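Local coordinates for peptidase S9 prolyl oligopeptidase catalytic domain-containing protein (Pyrococcus horikoshii, PDB 4HXF), which probably works as an acylaminoacyl peptidase, a serine protease of the prolyl oligopeptidase family that assembles into a self-compartmentalizing hexamer to select its substrates, at residues Asp19-Lys24 with Gln266-Asn271; Ser186-His189 with Arg195-Lys198; Glu211-Lys216 with Glu227-Tyr232; Ile246-Gly251 with Gly272-Thr277. One frame throughout, in Å; residues are numbered along the deposited sequence.

Contact 1. Residues Asp19-Lys24 with Gln266-Asn271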
loop_
_atom_site.group_PDB
_atom_site.type_symbol
_atom_site.label_atom_id
_atom_site.label_comp_id
_atom_site.label_asym_id
_atom_site.label_seq_id
_atom_site.Cartn_x
_atom_site.Cartn_y
_atom_site.Cartn_z
ATOM N N ASP A 19 14.113 2.322 -35.502
ATOM C CA ASP A 19 12.860 3.043 -35.932
ATOM C C ASP A 19 13.180 4.479 -36.432
ATOM O O ASP A 19 12.599 5.438 -35.945
ATOM C CB ASP A 19 11.764 2.987 -34.903
ATOM C CG ASP A 19 10.296 3.202 -35.496
ATOM O OD1 ASP A 19 10.263 3.317 -36.746
ATOM O OD2 ASP A 19 9.418 3.199 -34.604
ATOM N N PRO A 20 14.099 4.648 -37.379
ATOM C CA PRO A 20 14.387 5.935 -37.954
ATOM C C PRO A 20 13.168 6.488 -38.747
ATOM O O PRO A 20 12.600 5.788 -39.560
ATOM C CB PRO A 20 15.573 5.665 -38.842
ATOM C CG PRO A 20 15.361 4.281 -39.285
ATOM C CD PRO A 20 14.828 3.572 -38.117
ATOM N N ARG A 21 12.910 7.770 -38.587
ATOM C CA ARG A 21 11.825 8.502 -39.277
ATOM C C ARG A 21 12.344 9.814 -39.681
ATOM O O ARG A 21 13.128 10.465 -38.934
ATOM C CB ARG A 21 10.631 8.670 -38.321
ATOM C CG ARG A 21 10.064 7.380 -37.747
ATOM C CD ARG A 21 9.246 6.688 -38.845
ATOM N NE ARG A 21 8.935 5.364 -38.415
ATOM C CZ ARG A 21 8.021 4.594 -38.925
ATOM N NH1 ARG A 21 7.223 5.105 -39.852
ATOM N NH2 ARG A 21 7.896 3.372 -38.416
ATOM N N THR A 22 11.921 10.320 -40.843
ATOM C CA THR A 22 12.368 11.616 -41.243
ATOM C C THR A 22 11.203 12.382 -41.970
ATOM O O THR A 22 10.419 11.759 -42.642
ATOM C CB THR A 22 13.634 11.630 -42.143
ATOM O OG1 THR A 22 14.086 12.965 -42.391
ATOM C CG2 THR A 22 13.384 11.051 -43.528
ATOM N N ARG A 23 11.088 13.677 -41.676
ATOM C CA ARG A 23 10.137 14.592 -42.409
ATOM C C ARG A 23 10.856 15.886 -42.457
ATOM O O ARG A 23 11.434 16.379 -41.503
ATOM C CB ARG A 23 8.682 14.722 -41.859
ATOM C CG ARG A 23 7.739 13.470 -41.691
ATOM C CD ARG A 23 6.743 13.012 -42.783
ATOM N N LYS A 24 10.942 16.478 -43.650
ATOM C CA LYS A 24 11.745 17.658 -43.759
ATOM C C LYS A 24 13.219 17.709 -43.343
ATOM O O LYS A 24 14.082 16.977 -43.808
ATOM C CB LYS A 24 10.887 18.800 -43.113
ATOM C CG LYS A 24 9.369 18.566 -43.417
ATOM C CD LYS A 24 8.424 19.705 -43.098
ATOM C CE LYS A 24 7.461 20.043 -44.247
ATOM N NZ LYS A 24 6.715 18.941 -44.904
ATOM N N GLN A 266 13.216 -4.634 -46.879
ATOM C CA GLN A 266 12.322 -3.591 -46.450
ATOM C C GLN A 266 12.156 -2.703 -47.613
ATOM O O GLN A 266 13.041 -2.585 -48.426
ATOM C CB GLN A 266 12.971 -2.855 -45.249
ATOM C CG GLN A 266 12.296 -1.657 -44.680
ATOM C CD GLN A 266 12.994 -1.124 -43.388
ATOM O OE1 GLN A 266 14.017 -1.709 -42.914
ATOM N NE2 GLN A 266 12.442 -0.008 -42.815
ATOM N N ALA A 267 11.027 -2.002 -47.731
ATOM C CA ALA A 267 10.848 -1.078 -48.779
ATOM C C ALA A 267 9.765 0.018 -48.394
ATOM O O ALA A 267 8.822 -0.252 -47.640
ATOM C CB ALA A 267 10.390 -1.791 -50.127
ATOM N N LYS A 268 9.978 1.187 -48.939
ATOM C CA LYS A 268 9.080 2.373 -48.783
ATOM C C LYS A 268 8.941 3.138 -50.044
ATOM O O LYS A 268 9.864 3.256 -50.816
ATOM C CB LYS A 268 9.640 3.284 -47.589
ATOM C CG LYS A 268 9.715 2.722 -46.231
ATOM C CD LYS A 268 10.264 3.649 -45.065
ATOM C CE LYS A 268 10.347 2.841 -43.719
ATOM N NZ LYS A 268 10.478 3.722 -42.465
ATOM N N ILE A 269 7.819 3.826 -50.245
ATOM C CA ILE A 269 7.632 4.661 -51.420
ATOM C C ILE A 269 7.393 6.085 -50.931
ATOM O O ILE A 269 6.657 6.325 -49.992
ATOM C CB ILE A 269 6.452 4.084 -52.323
ATOM C CG1 ILE A 269 6.211 4.808 -53.645
ATOM C CG2 ILE A 269 5.129 3.998 -51.559
ATOM C CD1 ILE A 269 5.404 3.997 -54.687
ATOM N N ARG A 270 8.059 7.005 -51.566
ATOM C CA ARG A 270 7.793 8.441 -51.201
ATOM C C ARG A 270 7.973 9.196 -52.483
ATOM O O ARG A 270 9.029 9.088 -53.094
ATOM C CB ARG A 270 8.704 8.953 -50.059
ATOM C CG ARG A 270 8.238 8.660 -48.590
ATOM C CD ARG A 270 9.193 7.719 -47.806
ATOM N NE ARG A 270 8.808 7.397 -46.410
ATOM C CZ ARG A 270 7.785 6.586 -46.082
ATOM N NH1 ARG A 270 7.539 6.297 -44.783
ATOM N NH2 ARG A 270 7.016 6.040 -47.060
ATOM N N ASN A 271 6.875 9.827 -52.946
ATOM C CA ASN A 271 6.887 10.612 -54.188
ATOM C C ASN A 271 7.187 9.774 -55.393
ATOM O O ASN A 271 8.068 10.148 -56.166
ATOM C CB ASN A 271 7.951 11.723 -54.101
HETATM O O HOH W 1 11.574 3.347 -39.412
HETATM O O HOH W 2 7.688 7.555 -41.726
HETATM O O HOH W 3 8.566 9.802 -44.171
#
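The guanidinium group of Arg-21 has the ammonium group of Lys-268 over one face and the carboxylate of Asp-19 in plane at its edge. At that edge the grip is side-on: both NE and NH2 donate to the single oxygen OD1, with NH2 of Arg-21 2.9 Å from OD1 of Asp-19. The NH2 bond uses the syn lone pair, whereas NE comes in from above the carboxylate plane. Across the gap, NZ of Lys-268 lies 4.4 Å from CZ of Arg-21, a meeting of like charges that the nearby Asp-19 would be expected to soften. A second guanidinium, that of Arg-270, receives CD of Lys-268 on one face, 3.8 Å above its plane.

Lys-268 runs extended beyond CG, which carries its amine across to the strand of Pro-20. There a water donates to O of Pro-20 at 2.7 Å and to OD1 of Asp-19, and accepts only a weak bond from NZ of Lys-268. The stronger partner of this amine is the backbone O of Phe-306. Another water links NH1 of Arg-21, at 3.1 Å, to NH1 of Arg-270 by a weak second bond, so polar groups and solvent carry most of the contact.

Residues 19-24 and 266-271 lie on the first strands of two four-stranded propeller sheets. Strand 302-308, which begins the sheet between them, supplies Asp-307 as salt-bridge partner of Arg-270 NE and as acceptor for Thr-22 N, while Pro-20 packs on Ile-313 and Leu-315 of strand 312-317.

Contact 2. Residues Ser186-His189 with Arg195-Lys198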
loop_
_atom_site.group_PDB
_atom_site.type_symbol
_atom_site.label_atom_id
_atom_site.label_comp_id
_atom_site.label_asym_id
_atom_site.label_seq_id
_atom_site.Cartn_x
_atom_site.Cartn_y
_atom_site.Cartn_z
ATOM N N SER A 186 -5.049 -5.821 -45.717
ATOM C CA SER A 186 -4.524 -7.132 -46.194
ATOM C C SER A 186 -4.919 -8.200 -45.181
ATOM O O SER A 186 -4.597 -8.041 -43.977
ATOM C CB SER A 186 -2.993 -7.077 -46.403
ATOM O OG SER A 186 -2.640 -6.024 -47.293
ATOM N N VAL A 187 -5.648 -9.238 -45.637
ATOM C CA VAL A 187 -6.258 -10.220 -44.725
ATOM C C VAL A 187 -5.750 -11.594 -45.220
ATOM O O VAL A 187 -5.837 -11.913 -46.391
ATOM C CB VAL A 187 -7.787 -10.181 -44.821
ATOM C CG1 VAL A 187 -8.421 -11.271 -44.007
ATOM C CG2 VAL A 187 -8.329 -8.748 -44.469
ATOM N N PRO A 188 -5.305 -12.440 -44.305
ATOM C CA PRO A 188 -4.924 -13.778 -44.779
ATOM C C PRO A 188 -6.080 -14.470 -45.476
ATOM O O PRO A 188 -7.232 -14.461 -44.998
ATOM C CB PRO A 188 -4.513 -14.473 -43.472
ATOM C CG PRO A 188 -4.124 -13.430 -42.507
ATOM C CD PRO A 188 -5.118 -12.299 -42.850
ATOM N N HIS A 189 -5.808 -15.122 -46.607
ATOM C CA HIS A 189 -6.834 -15.806 -47.319
ATOM C C HIS A 189 -7.179 -17.106 -46.618
ATOM O O HIS A 189 -6.277 -17.784 -46.225
ATOM C CB HIS A 189 -6.348 -16.099 -48.772
ATOM C CG HIS A 189 -7.362 -16.822 -49.578
ATOM N ND1 HIS A 189 -8.335 -16.208 -50.290
ATOM C CD2 HIS A 189 -7.550 -18.206 -49.767
ATOM C CE1 HIS A 189 -9.109 -17.164 -50.864
ATOM N NE2 HIS A 189 -8.628 -18.367 -50.510
ATOM N N ARG A 195 -4.186 -19.109 -44.900
ATOM C CA ARG A 195 -2.925 -19.308 -45.644
ATOM C C ARG A 195 -1.839 -18.300 -45.268
ATOM O O ARG A 195 -1.324 -17.464 -46.074
ATOM C CB ARG A 195 -3.234 -19.325 -47.127
ATOM C CG ARG A 195 -4.345 -20.195 -47.558
ATOM C CD ARG A 195 -4.077 -21.688 -47.315
ATOM N NE ARG A 195 -2.855 -22.246 -47.889
ATOM C CZ ARG A 195 -2.793 -22.709 -49.144
ATOM N NH1 ARG A 195 -3.823 -22.597 -49.958
ATOM N NH2 ARG A 195 -1.658 -23.242 -49.564
ATOM N N TYR A 196 -1.482 -18.321 -43.986
ATOM C CA TYR A 196 -0.562 -17.375 -43.426
ATOM C C TYR A 196 0.747 -17.365 -44.137
ATOM O O TYR A 196 1.205 -18.417 -44.477
ATOM C CB TYR A 196 -0.270 -17.761 -42.003
ATOM C CG TYR A 196 -1.441 -17.726 -41.055
ATOM C CD1 TYR A 196 -1.932 -18.893 -40.490
ATOM C CD2 TYR A 196 -2.076 -16.551 -40.799
ATOM C CE1 TYR A 196 -2.980 -18.820 -39.580
ATOM C CE2 TYR A 196 -3.167 -16.472 -39.908
ATOM C CZ TYR A 196 -3.576 -17.639 -39.259
ATOM O OH TYR A 196 -4.667 -17.514 -38.399
ATOM N N PHE A 197 1.242 -16.171 -44.478
ATOM C CA PHE A 197 2.577 -15.942 -45.149
ATOM C C PHE A 197 2.546 -16.432 -46.591
ATOM O O PHE A 197 3.560 -16.416 -47.255
ATOM C CB PHE A 197 3.813 -16.434 -44.368
ATOM C CG PHE A 197 4.025 -15.750 -43.060
ATOM C CD1 PHE A 197 3.413 -16.233 -41.912
ATOM C CD2 PHE A 197 4.869 -14.652 -42.966
ATOM C CE1 PHE A 197 3.592 -15.627 -40.676
ATOM C CE2 PHE A 197 5.049 -14.016 -41.729
ATOM C CZ PHE A 197 4.426 -14.504 -40.597
ATOM N N LYS A 198 1.415 -16.837 -47.116
ATOM C CA LYS A 198 1.272 -17.385 -48.450
ATOM C C LYS A 198 0.244 -16.717 -49.340
ATOM O O LYS A 198 0.639 -16.227 -50.464
ATOM C CB LYS A 198 1.080 -18.902 -48.503
ATOM C CG LYS A 198 0.812 -19.421 -49.952
ATOM C CD LYS A 198 2.031 -19.794 -50.738
ATOM C CE LYS A 198 2.640 -21.101 -50.230
ATOM N NZ LYS A 198 2.260 -22.481 -50.593
#
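One backbone hydrogen bond joins His-189 to Arg-195: N of Arg-195 donates to O of His-189 over 2.8 Å, with an N-H...O angle of 165°. The same carbonyl oxygen is flanked by the start of the arginine side chain, with CG of Arg-195 3.4 Å from O of His-189. That methylene also reaches the imidazole at its edge, near the ring plane, where CG of Arg-195 is 4.4 Å from CD2 of His-189. With CG anti to the carbonyl carbon (chi1 -49°) and bends at the next two torsions, the arginine chain then leads away from residues 186-189. One residue back from His-189 and one on from Arg-195, CG of Pro-188 approaches the Tyr-196 ring obliquely, 4.1 Å from CD2 of Tyr-196.

A second shell fixes these groups. ND1 of His-189 bonds to Asp-201, NE2 of His-189 bonds to Asp-191, and Asp-191 also forms a salt bridge with NH1 of Arg-195, so one carboxylate ties the two side chains together. The tyrosine is anchored through OH to the backbone O of Val-137 and meets Phe-173 edge-to-face.

Residues 195-198 form a type II beta turn, closed by N of Lys-198 on O of Arg-195 at 3.0 Å, with Phe-197 at the third position in a left-handed backbone conformation. The contact thus pins down the loop between antiparallel strands 182-188 and 200-206, the two middle strands of a beta-propeller blade.

Contact 3. Residues Glu211-Lys216 with Glu227-Tyr232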
loop_
_atom_site.group_PDB
_atom_site.type_symbol
_atom_site.label_atom_id
_atom_site.label_comp_id
_atom_site.label_asym_id
_atom_site.label_seq_id
_atom_site.Cartn_x
_atom_site.Cartn_y
_atom_site.Cartn_z
ATOM N N GLU A 211 -14.177 -2.540 -51.025
ATOM C CA GLU A 211 -14.156 -3.261 -52.266
ATOM C C GLU A 211 -12.877 -4.114 -52.305
ATOM O O GLU A 211 -11.795 -3.694 -51.824
ATOM C CB GLU A 211 -14.208 -2.309 -53.447
ATOM C CG GLU A 211 -12.948 -1.556 -53.770
ATOM C CD GLU A 211 -13.065 -0.818 -55.101
ATOM O OE1 GLU A 211 -14.009 -1.131 -55.860
ATOM O OE2 GLU A 211 -12.218 0.047 -55.391
ATOM N N LYS A 212 -13.018 -5.312 -52.855
ATOM C CA LYS A 212 -11.900 -6.227 -52.947
ATOM C C LYS A 212 -10.996 -5.855 -54.079
ATOM O O LYS A 212 -11.448 -5.652 -55.228
ATOM C CB LYS A 212 -12.386 -7.674 -53.088
ATOM C CG LYS A 212 -11.273 -8.657 -52.861
ATOM C CD LYS A 212 -11.748 -10.069 -53.081
ATOM C CE LYS A 212 -12.424 -10.618 -51.898
ATOM N NZ LYS A 212 -13.129 -11.899 -52.297
ATOM N N LEU A 213 -9.714 -5.738 -53.838
ATOM C CA LEU A 213 -8.797 -5.392 -54.910
ATOM C C LEU A 213 -8.154 -6.638 -55.503
ATOM O O LEU A 213 -7.889 -6.726 -56.723
ATOM C CB LEU A 213 -7.685 -4.405 -54.421
ATOM C CG LEU A 213 -8.042 -3.028 -53.938
ATOM C CD1 LEU A 213 -6.710 -2.361 -53.546
ATOM C CD2 LEU A 213 -8.742 -2.212 -55.087
ATOM N N PHE A 214 -7.771 -7.540 -54.617
ATOM C CA PHE A 214 -7.109 -8.763 -54.973
ATOM C C PHE A 214 -7.618 -9.902 -54.195
ATOM O O PHE A 214 -7.896 -9.821 -52.974
ATOM C CB PHE A 214 -5.559 -8.715 -54.712
ATOM C CG PHE A 214 -4.838 -7.728 -55.553
ATOM C CD1 PHE A 214 -4.554 -6.474 -55.059
ATOM C CD2 PHE A 214 -4.521 -8.014 -56.903
ATOM C CE1 PHE A 214 -3.962 -5.480 -55.837
ATOM C CE2 PHE A 214 -3.876 -7.022 -57.690
ATOM C CZ PHE A 214 -3.615 -5.767 -57.146
ATOM N N GLU A 215 -7.618 -11.084 -54.827
ATOM C CA GLU A 215 -8.057 -12.266 -54.168
ATOM C C GLU A 215 -7.002 -13.342 -54.270
ATOM O O GLU A 215 -6.608 -13.675 -55.419
ATOM C CB GLU A 215 -9.340 -12.709 -54.872
ATOM C CG GLU A 215 -9.700 -14.096 -54.531
ATOM C CD GLU A 215 -10.742 -14.186 -53.482
ATOM O OE1 GLU A 215 -11.918 -13.878 -53.852
ATOM O OE2 GLU A 215 -10.394 -14.656 -52.378
ATOM N N LYS A 216 -6.590 -13.914 -53.149
ATOM C CA LYS A 216 -5.635 -15.034 -53.056
ATOM C C LYS A 216 -4.346 -14.733 -53.811
ATOM O O LYS A 216 -3.940 -15.475 -54.770
ATOM C CB LYS A 216 -6.288 -16.345 -53.480
ATOM C CG LYS A 216 -5.531 -17.555 -53.049
ATOM C CD LYS A 216 -6.407 -18.850 -53.278
ATOM C CE LYS A 216 -5.743 -20.074 -52.768
ATOM N NZ LYS A 216 -6.875 -21.087 -52.567
ATOM N N GLU A 227 -1.052 7.787 -54.433
ATOM C CA GLU A 227 -1.409 7.445 -55.819
ATOM C C GLU A 227 -1.116 5.977 -56.156
ATOM O O GLU A 227 -1.864 5.308 -56.844
ATOM C CB GLU A 227 -0.602 8.354 -56.795
ATOM C CG GLU A 227 -0.876 9.880 -56.693
ATOM C CD GLU A 227 -2.350 10.239 -56.903
ATOM O OE1 GLU A 227 -3.031 9.548 -57.710
ATOM O OE2 GLU A 227 -2.846 11.201 -56.246
ATOM N N ARG A 228 0.001 5.489 -55.657
ATOM C CA ARG A 228 0.402 4.145 -55.917
ATOM C C ARG A 228 0.542 3.377 -54.588
ATOM O O ARG A 228 1.084 3.916 -53.583
ATOM C CB ARG A 228 1.802 4.186 -56.578
ATOM C CG ARG A 228 1.907 4.712 -58.017
ATOM C CD ARG A 228 3.315 5.287 -58.231
ATOM N NE ARG A 228 3.450 6.614 -57.589
ATOM C CZ ARG A 228 3.068 7.789 -58.138
ATOM N NH1 ARG A 228 2.543 7.843 -59.340
ATOM N NH2 ARG A 228 3.205 8.919 -57.481
ATOM N N ILE A 229 0.169 2.117 -54.639
ATOM C CA ILE A 229 0.331 1.227 -53.492
ATOM C C ILE A 229 1.563 0.362 -53.712
ATOM O O ILE A 229 1.747 -0.199 -54.796
ATOM C CB ILE A 229 -0.861 0.330 -53.292
ATOM C CG1 ILE A 229 -2.150 1.150 -53.104
ATOM C CG2 ILE A 229 -0.651 -0.686 -52.116
ATOM C CD1 ILE A 229 -3.472 0.364 -53.115
ATOM N N LEU A 230 2.394 0.227 -52.670
ATOM C CA LEU A 230 3.541 -0.673 -52.714
ATOM C C LEU A 230 3.199 -2.003 -52.077
ATOM O O LEU A 230 2.696 -2.073 -50.947
ATOM C CB LEU A 230 4.683 0.014 -51.928
ATOM C CG LEU A 230 6.082 -0.597 -52.063
ATOM C CD1 LEU A 230 6.713 -0.592 -53.490
ATOM C CD2 LEU A 230 7.050 0.044 -51.002
ATOM N N LEU A 231 3.455 -3.051 -52.830
ATOM C CA LEU A 231 3.098 -4.407 -52.497
ATOM C C LEU A 231 4.384 -5.223 -52.286
ATOM O O LEU A 231 5.368 -5.031 -53.042
ATOM C CB LEU A 231 2.242 -5.023 -53.636
ATOM C CG LEU A 231 0.878 -4.347 -53.958
ATOM C CD1 LEU A 231 0.316 -4.916 -55.302
ATOM C CD2 LEU A 231 -0.118 -4.563 -52.801
ATOM N N TYR A 232 4.294 -6.136 -51.358
ATOM C CA TYR A 232 5.441 -6.957 -50.938
ATOM C C TYR A 232 5.135 -8.391 -51.008
ATOM O O TYR A 232 4.197 -8.848 -50.325
ATOM C CB TYR A 232 5.825 -6.582 -49.494
ATOM C CG TYR A 232 7.084 -7.302 -49.019
ATOM C CD1 TYR A 232 8.388 -6.796 -49.265
ATOM C CD2 TYR A 232 6.959 -8.451 -48.269
ATOM C CE1 TYR A 232 9.514 -7.483 -48.824
ATOM C CE2 TYR A 232 8.048 -9.112 -47.784
ATOM C CZ TYR A 232 9.340 -8.623 -48.074
ATOM O OH TYR A 232 10.458 -9.300 -47.557
#
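Phe-214 reaches Leu-231 with the far part of its ring. Its CB stands 7.0 Å from CD1 of Leu-231. CG lies anti to the carbonyl carbon and beside the backbone N (chi1 -65°), and the ring projects from there into the space between the two strands. On the near side CD1 of Phe-214 is still 5.1 Å from CD1 of Leu-231; the closest approach comes at CE1 of Phe-214, 4.3 Å from that methyl, and CZ of Phe-214 follows at 4.4 Å. The methyl meets the ring obliquely. Two other aromatic rings hold the phenylalanine: Tyr-249 and Phe-219 each contact it edge-to-face, and both also touch Leu-231.

Beside this pair, CD1 of Leu-213 meets CD1 of Ile-229 at 4.3 Å. Two consecutive residues can both direct CB at the other strand because Leu-213 and Phe-214 stand together opposite Ile-202 in a classic beta bulge, which breaks the usual alternation of sides. The bulge is on the last strand of one four-stranded blade of the beta-propeller, whereas residues 229-232 form the second strand of the next. The backbones stay well separated, with CA of Leu-213 11.4 Å from CA of Ile-229, and the contact across the gap is made by apolar side chains. Ile-229 in turn rests on Ala-221 of the adjacent strand 219-224.

Lys-212, next to the bulge, makes a salt bridge within its own segment: NZ of Lys-212 is 2.8 Å from OE1 of Glu-215 and approaches from above the carboxylate plane.

Contact 4. Residues Ile246-Gly251 with Gly272-Thr277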
loop_
_atom_site.group_PDB
_atom_site.type_symbol
_atom_site.label_atom_id
_atom_site.label_comp_id
_atom_site.label_asym_id
_atom_site.label_seq_id
_atom_site.Cartn_x
_atom_site.Cartn_y
_atom_site.Cartn_z
ATOM N N ILE A 246 8.988 -6.571 -54.637
ATOM C CA ILE A 246 8.098 -5.406 -54.486
ATOM C C ILE A 246 7.523 -4.988 -55.880
ATOM O O ILE A 246 8.163 -5.124 -56.950
ATOM C CB ILE A 246 8.816 -4.198 -53.805
ATOM C CG1 ILE A 246 10.075 -3.857 -54.575
ATOM C CG2 ILE A 246 8.932 -4.498 -52.312
ATOM C CD1 ILE A 246 10.903 -2.764 -53.882
ATOM N N TYR A 247 6.308 -4.462 -55.845
ATOM C CA TYR A 247 5.504 -4.087 -56.968
ATOM C C TYR A 247 4.781 -2.772 -56.661
ATOM O O TYR A 247 4.436 -2.507 -55.484
ATOM C CB TYR A 247 4.404 -5.117 -57.241
ATOM C CG TYR A 247 4.914 -6.500 -57.437
ATOM C CD1 TYR A 247 5.113 -6.968 -58.692
ATOM C CD2 TYR A 247 5.203 -7.310 -56.384
ATOM C CE1 TYR A 247 5.663 -8.230 -58.889
ATOM C CE2 TYR A 247 5.698 -8.544 -56.541
ATOM C CZ TYR A 247 5.968 -8.995 -57.813
ATOM O OH TYR A 247 6.503 -10.252 -57.950
ATOM N N ILE A 248 4.630 -1.955 -57.687
ATOM C CA ILE A 248 3.846 -0.707 -57.592
ATOM C C ILE A 248 2.503 -1.022 -58.211
ATOM O O ILE A 248 2.416 -1.546 -59.336
ATOM C CB ILE A 248 4.592 0.457 -58.304
ATOM C CG1 ILE A 248 5.835 0.876 -57.438
ATOM C CG2 ILE A 248 3.638 1.638 -58.567
ATOM C CD1 ILE A 248 6.828 1.775 -58.247
ATOM N N TYR A 249 1.440 -0.665 -57.507
ATOM C CA TYR A 249 0.097 -0.844 -58.006
ATOM C C TYR A 249 -0.623 0.504 -58.135
ATOM O O TYR A 249 -0.847 1.182 -57.163
ATOM C CB TYR A 249 -0.674 -1.807 -57.161
ATOM C CG TYR A 249 -2.110 -1.949 -57.582
ATOM C CD1 TYR A 249 -2.458 -2.536 -58.807
ATOM C CD2 TYR A 249 -3.111 -1.577 -56.729
ATOM C CE1 TYR A 249 -3.792 -2.700 -59.166
ATOM C CE2 TYR A 249 -4.407 -1.738 -57.065
ATOM C CZ TYR A 249 -4.743 -2.281 -58.273
ATOM O OH TYR A 249 -6.074 -2.386 -58.511
ATOM N N ASP A 250 -1.070 0.806 -59.359
ATOM C CA ASP A 250 -1.866 2.044 -59.556
ATOM C C ASP A 250 -3.060 1.804 -60.462
ATOM O O ASP A 250 -3.541 2.740 -61.134
ATOM C CB ASP A 250 -0.953 3.029 -60.188
ATOM C CG ASP A 250 -0.497 2.581 -61.571
ATOM O OD1 ASP A 250 -0.955 1.544 -62.118
ATOM O OD2 ASP A 250 0.383 3.264 -62.098
ATOM N N GLY A 251 -3.554 0.571 -60.455
ATOM C CA GLY A 251 -4.411 0.089 -61.549
ATOM C C GLY A 251 -3.828 -1.112 -62.229
ATOM O O GLY A 251 -4.529 -2.056 -62.550
ATOM N N GLY A 272 6.522 8.610 -55.545
ATOM C CA GLY A 272 6.790 7.731 -56.702
ATOM C C GLY A 272 8.183 7.076 -56.803
ATOM O O GLY A 272 8.378 6.186 -57.724
ATOM N N LYS A 273 9.112 7.415 -55.849
ATOM C CA LYS A 273 10.444 6.686 -55.741
ATOM C C LYS A 273 10.326 5.651 -54.659
ATOM O O LYS A 273 9.677 5.876 -53.663
ATOM C CB LYS A 273 11.592 7.617 -55.368
ATOM C CG LYS A 273 11.659 8.887 -56.193
ATOM C CD LYS A 273 12.945 9.654 -55.854
ATOM C CE LYS A 273 13.047 10.927 -56.735
ATOM N NZ LYS A 273 14.414 11.194 -57.275
ATOM N N VAL A 274 11.000 4.535 -54.888
ATOM C CA VAL A 274 11.004 3.464 -53.910
ATOM C C VAL A 274 12.424 3.273 -53.376
ATOM O O VAL A 274 13.425 3.074 -54.115
ATOM C CB VAL A 274 10.528 2.159 -54.541
ATOM C CG1 VAL A 274 10.571 0.954 -53.531
ATOM C CG2 VAL A 274 9.094 2.341 -55.103
ATOM N N TYR A 275 12.475 3.235 -52.075
ATOM C CA TYR A 275 13.753 2.937 -51.397
ATOM C C TYR A 275 13.615 1.550 -50.813
ATOM O O TYR A 275 12.597 1.231 -50.240
ATOM C CB TYR A 275 13.971 3.936 -50.234
ATOM C CG TYR A 275 14.237 5.346 -50.776
ATOM C CD1 TYR A 275 13.213 6.179 -51.036
ATOM C CD2 TYR A 275 15.480 5.726 -51.025
ATOM C CE1 TYR A 275 13.457 7.454 -51.543
ATOM C CE2 TYR A 275 15.766 7.031 -51.494
ATOM C CZ TYR A 275 14.716 7.872 -51.698
ATOM O OH TYR A 275 14.928 9.188 -52.249
ATOM N N PHE A 276 14.670 0.744 -50.948
ATOM C CA PHE A 276 14.544 -0.625 -50.520
ATOM C C PHE A 276 15.923 -1.234 -50.222
ATOM O O PHE A 276 16.915 -0.807 -50.767
ATOM C CB PHE A 276 13.819 -1.424 -51.620
ATOM C CG PHE A 276 14.578 -1.607 -52.886
ATOM C CD1 PHE A 276 14.441 -0.664 -53.900
ATOM C CD2 PHE A 276 15.344 -2.734 -53.108
ATOM C CE1 PHE A 276 15.115 -0.843 -55.069
ATOM C CE2 PHE A 276 16.001 -2.897 -54.310
ATOM C CZ PHE A 276 15.890 -1.938 -55.302
ATOM N N THR A 277 15.922 -2.259 -49.408
ATOM C CA THR A 277 17.093 -2.999 -49.119
ATOM C C THR A 277 16.983 -4.422 -49.619
ATOM O O THR A 277 15.871 -4.969 -49.716
ATOM C CB THR A 277 17.346 -3.076 -47.601
ATOM O OG1 THR A 277 16.124 -3.371 -46.882
ATOM C CG2 THR A 277 17.847 -1.627 -47.126
#
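Segments 246-249 and 273-277, which bear Ile-246 and Val-274, run nearly antiparallel, at 160° between their directions, with axes 9.9 Å apart at closest approach, a separation bridged by side chains alone. Ile-246 and Val-274 reach toward each other tip to tip, CD1 of Ile-246 standing 3.7 Å from CG1 of Val-274. The same isoleucine methyl crosses the base of Phe-276, with CD1 of Ile-246 3.9 Å from CB of Phe-276 and the near part of the ring met obliquely. Ile-246 gets there with CG1 held between its backbone N and carbonyl carbon (chi1 55°). Val-274 offers its second branch to Ile-248: the two side chains slide past each other in opposite directions, leaving CD1 of Ile-248 3.9 Å from CG2 of Val-274. One valine therefore sits between two isoleucines, one methyl for each, in a wholly buried apolar layer.

Strand 245-249 is the third of its propeller blade and strand 273-280 the second of the following one. Ala-267 of strand 264-270 lines the layer beside Ile-246 and Phe-276, Trp-289 of strand 283-289 covers Ile-248, and Leu-257 from a loop packs on Phe-276.

In the fold
All four contacts belong to the beta-propeller, whose seven four-stranded sheets follow one another along the chain. Contact 2 closes first and lies within one blade; contacts 3 and 4 follow in series, each joining that blade's successor to a neighbour. Contact 1 encloses contacts 2 and 3 in sequence and interleaves with contact 4, bringing the first blade near the sixth. Contacts 2 and 3 have centres about 13 Å apart and share a sheet, as do contacts 3 and 4 (about 12 Å) and contacts 4 and 1 (about 13 Å), whereas contacts 1 and 2 are about 25 Å apart. Contacts 2 to 4 thus follow the fourth to sixth blades, and contact 1 reaches past the seventh to the first, where the ring closes.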